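Local coordinates for protein YiiM (Escherichia coli, PDB 1O65), which is a MOSC-domain protein that probably binds molybdenum and may act as an oxidoreductase on nitrogenous compounds, at residues Q218-R221 with K225-D228. Numbering follows the deposited sequence.
Sequences QKRR and KIED
R220, on the last turns of helix 211-223, and E227, in the loop that follows, form a two-pronged salt bridge that illustrates how a buried arginine can share its donors between a carboxylate seven residues on and backbone carbonyls from about thirty residues earlier in the chain. The guanidinium offers its side-on pair of nitrogens, one to each carboxylate oxygen: R220 NE lies 2.7 Å from E227 OE1, and R220 NH2 lies 2.7 Å from E227 OE2. The NH2 bond is the straighter, at 161°, with OE2 close to the guanidinium plane, whereas OE1 is tilted somewhat out of it. Both oxygens accept through syn lone pairs, and the guanidinium and carboxylate planes are nearly coplanar, 30° apart. With CG of E227 set between its backbone N and carbonyl carbon, the bend at chi2 (-73°) completes the turn of the carboxylate to the arginine, whose own chain runs extended from CG to NE. NH2 also donates to the carbonyl of A190, while NH1 is held more weakly, by I189 O and Y200 OH. Over one face sits the methyl I226 CG2, 3.9 Å from R220 CZ. Nearer the helix, K225 O receives a CA-H...O contact from R220 CA (3.5 Å), and the backbone N of K225 donates to S223 OG. A leucine in place of R220 would probably leave the E227 carboxylate without its charged mate and the A190 carbonyl without this donor. In the YiiM-like three-helix domain, the loop leading to helix 230-234 is thus closed back onto helix 211-223 by a bidentate, side-on arginine-carboxylate salt bridge.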
ATOM      1  N   GLN A 218      10.553 -15.829  -0.112  1.00 19.83           N
ATOM      2  CA  GLN A 218      11.079 -17.194   0.108  1.00 19.97           C
ATOM      3  C   GLN A 218      11.584 -17.794  -1.204  1.00 19.89           C
ATOM      4  O   GLN A 218      12.610 -18.481  -1.220  1.00 18.05           O
ATOM      5  CB  GLN A 218      10.032 -18.093   0.746  1.00 21.22           C
ATOM      6  CG  GLN A 218      10.550 -19.489   1.088  1.00 23.58           C
ATOM      7  CD  GLN A 218      11.630 -19.494   2.142  1.00 26.10           C
ATOM      8  OE1 GLN A 218      11.443 -19.225   3.338  1.00 24.93           O
ATOM      9  NE2 GLN A 218      12.846 -19.830   1.708  1.00 27.33           N
ATOM     10  N   LYS A 219      10.877 -17.551  -2.331  1.00 19.33           N
ATOM     11  CA  LYS A 219      11.374 -18.071  -3.604  1.00 21.93           C
ATOM     12  C   LYS A 219      12.757 -17.500  -3.924  1.00 21.18           C
ATOM     13  O   LYS A 219      13.571 -18.233  -4.504  1.00 22.54           O
ATOM     14  CB  LYS A 219      10.486 -17.875  -4.811  1.00 20.77           C
ATOM     15  CG  LYS A 219       9.158 -18.611  -4.783  1.00 24.25           C
ATOM     16  CD  LYS A 219       9.355 -20.080  -4.522  1.00 27.21           C
ATOM     17  CE  LYS A 219       8.074 -20.886  -4.777  1.00 30.28           C
ATOM     18  NZ  LYS A 219       8.383 -22.334  -4.552  1.00 30.41           N
ATOM     19  N   ARG A 220      13.028 -16.251  -3.548  1.00 19.93           N
ATOM     20  CA  ARG A 220      14.364 -15.728  -3.862  1.00 20.90           C
ATOM     21  C   ARG A 220      15.449 -16.436  -3.052  1.00 20.81           C
ATOM     22  O   ARG A 220      16.511 -16.717  -3.616  1.00 18.54           O
ATOM     23  CB  ARG A 220      14.441 -14.220  -3.620  1.00 20.13           C
ATOM     24  CG  ARG A 220      13.597 -13.438  -4.652  1.00 20.63           C
ATOM     25  CD  ARG A 220      13.732 -11.950  -4.281  1.00 21.64           C
ATOM     26  NE  ARG A 220      12.797 -11.122  -5.012  1.00 21.36           N
ATOM     27  CZ  ARG A 220      12.865  -9.794  -5.026  1.00 21.52           C
ATOM     28  NH1 ARG A 220      13.841  -9.193  -4.339  1.00 20.94           N
ATOM     29  NH2 ARG A 220      11.988  -9.103  -5.724  1.00 19.50           N
ATOM     30  N   ARG A 221      15.187 -16.737  -1.776  1.00 19.59           N
ATOM     31  CA  ARG A 221      16.222 -17.366  -0.960  1.00 21.84           C
ATOM     32  C   ARG A 221      16.615 -18.733  -1.528  1.00 22.83           C
ATOM     33  O   ARG A 221      17.807 -19.015  -1.581  1.00 22.03           O
ATOM     34  CB  ARG A 221      15.863 -17.509   0.520  1.00 17.57           C
ATOM     35  CG  ARG A 221      15.375 -16.217   1.174  1.00 19.72           C
ATOM     36  CD  ARG A 221      15.343 -16.313   2.678  1.00 18.34           C
ATOM     37  NE  ARG A 221      16.681 -16.468   3.277  1.00 15.93           N
ATOM     38  CZ  ARG A 221      16.836 -16.984   4.489  1.00 18.14           C
ATOM     39  NH1 ARG A 221      15.741 -17.373   5.179  1.00 18.26           N
ATOM     40  NH2 ARG A 221      18.047 -17.117   5.013  1.00 17.13           N
ATOM     41  N   LYS A 225      17.927 -16.110  -6.837  1.00 22.38           N
ATOM     42  CA  LYS A 225      17.712 -15.118  -7.867  1.00 24.25           C
ATOM     43  C   LYS A 225      16.516 -14.215  -7.604  1.00 24.08           C
ATOM     44  O   LYS A 225      15.610 -14.524  -6.857  1.00 23.04           O
ATOM     45  CB  LYS A 225      17.527 -15.762  -9.263  1.00 28.73           C
ATOM     46  CG  LYS A 225      18.828 -16.303  -9.830  1.00 33.38           C
ATOM     47  CD  LYS A 225      18.753 -16.886 -11.197  1.00 38.21           C
ATOM     48  CE  LYS A 225      17.802 -18.076 -11.316  1.00 40.30           C
ATOM     49  NZ  LYS A 225      18.490 -19.185 -12.066  1.00 37.31           N
ATOM     50  N   ILE A 226      16.529 -13.077  -8.289  1.00 23.87           N
ATOM     51  CA  ILE A 226      15.436 -12.124  -8.222  1.00 24.00           C
ATOM     52  C   ILE A 226      14.477 -12.412  -9.358  1.00 23.71           C
ATOM     53  O   ILE A 226      14.925 -12.377 -10.515  1.00 24.78           O
ATOM     54  CB  ILE A 226      16.005 -10.686  -8.336  1.00 24.15           C
ATOM     55  CG1 ILE A 226      16.987 -10.479  -7.170  1.00 24.73           C
ATOM     56  CG2 ILE A 226      14.888  -9.654  -8.327  1.00 25.03           C
ATOM     57  CD1 ILE A 226      17.697  -9.154  -7.141  1.00 23.14           C
ATOM     58  N   GLU A 227      13.234 -12.733  -9.104  1.00 24.02           N
ATOM     59  CA  GLU A 227      12.279 -12.961 -10.205  1.00 26.86           C
ATOM     60  C   GLU A 227      12.197 -11.726 -11.123  1.00 28.09           C
ATOM     61  O   GLU A 227      12.561 -10.600 -10.733  1.00 26.92           O
ATOM     62  CB  GLU A 227      10.897 -13.303  -9.628  1.00 20.07           C
ATOM     63  CG  GLU A 227      10.131 -12.071  -9.137  1.00 18.33           C
ATOM     64  CD  GLU A 227      10.694 -11.501  -7.836  1.00 19.27           C
ATOM     65  OE1 GLU A 227      11.451 -12.169  -7.101  1.00 16.99           O
ATOM     66  OE2 GLU A 227      10.440 -10.329  -7.524  1.00 19.13           O
ATOM     67  N   ASP A 228      11.686 -11.929 -12.330  1.00 28.23           N
ATOM     68  CA  ASP A 228      11.539 -10.908 -13.360  1.00 28.52           C
ATOM     69  C   ASP A 228      10.372  -9.960 -13.154  1.00 27.44           C
ATOM     70  O   ASP A 228       9.260 -10.372 -12.776  1.00 28.19           O
ATOM     71  CB  ASP A 228      11.344 -11.588 -14.739  1.00 30.76           C
ATOM     72  CG  ASP A 228      11.649 -10.605 -15.856  1.00 34.30           C
ATOM     73  OD1 ASP A 228      12.857 -10.363 -16.095  1.00 39.26           O
ATOM     74  OD2 ASP A 228      10.712 -10.076 -16.478  1.00 32.99           O
TER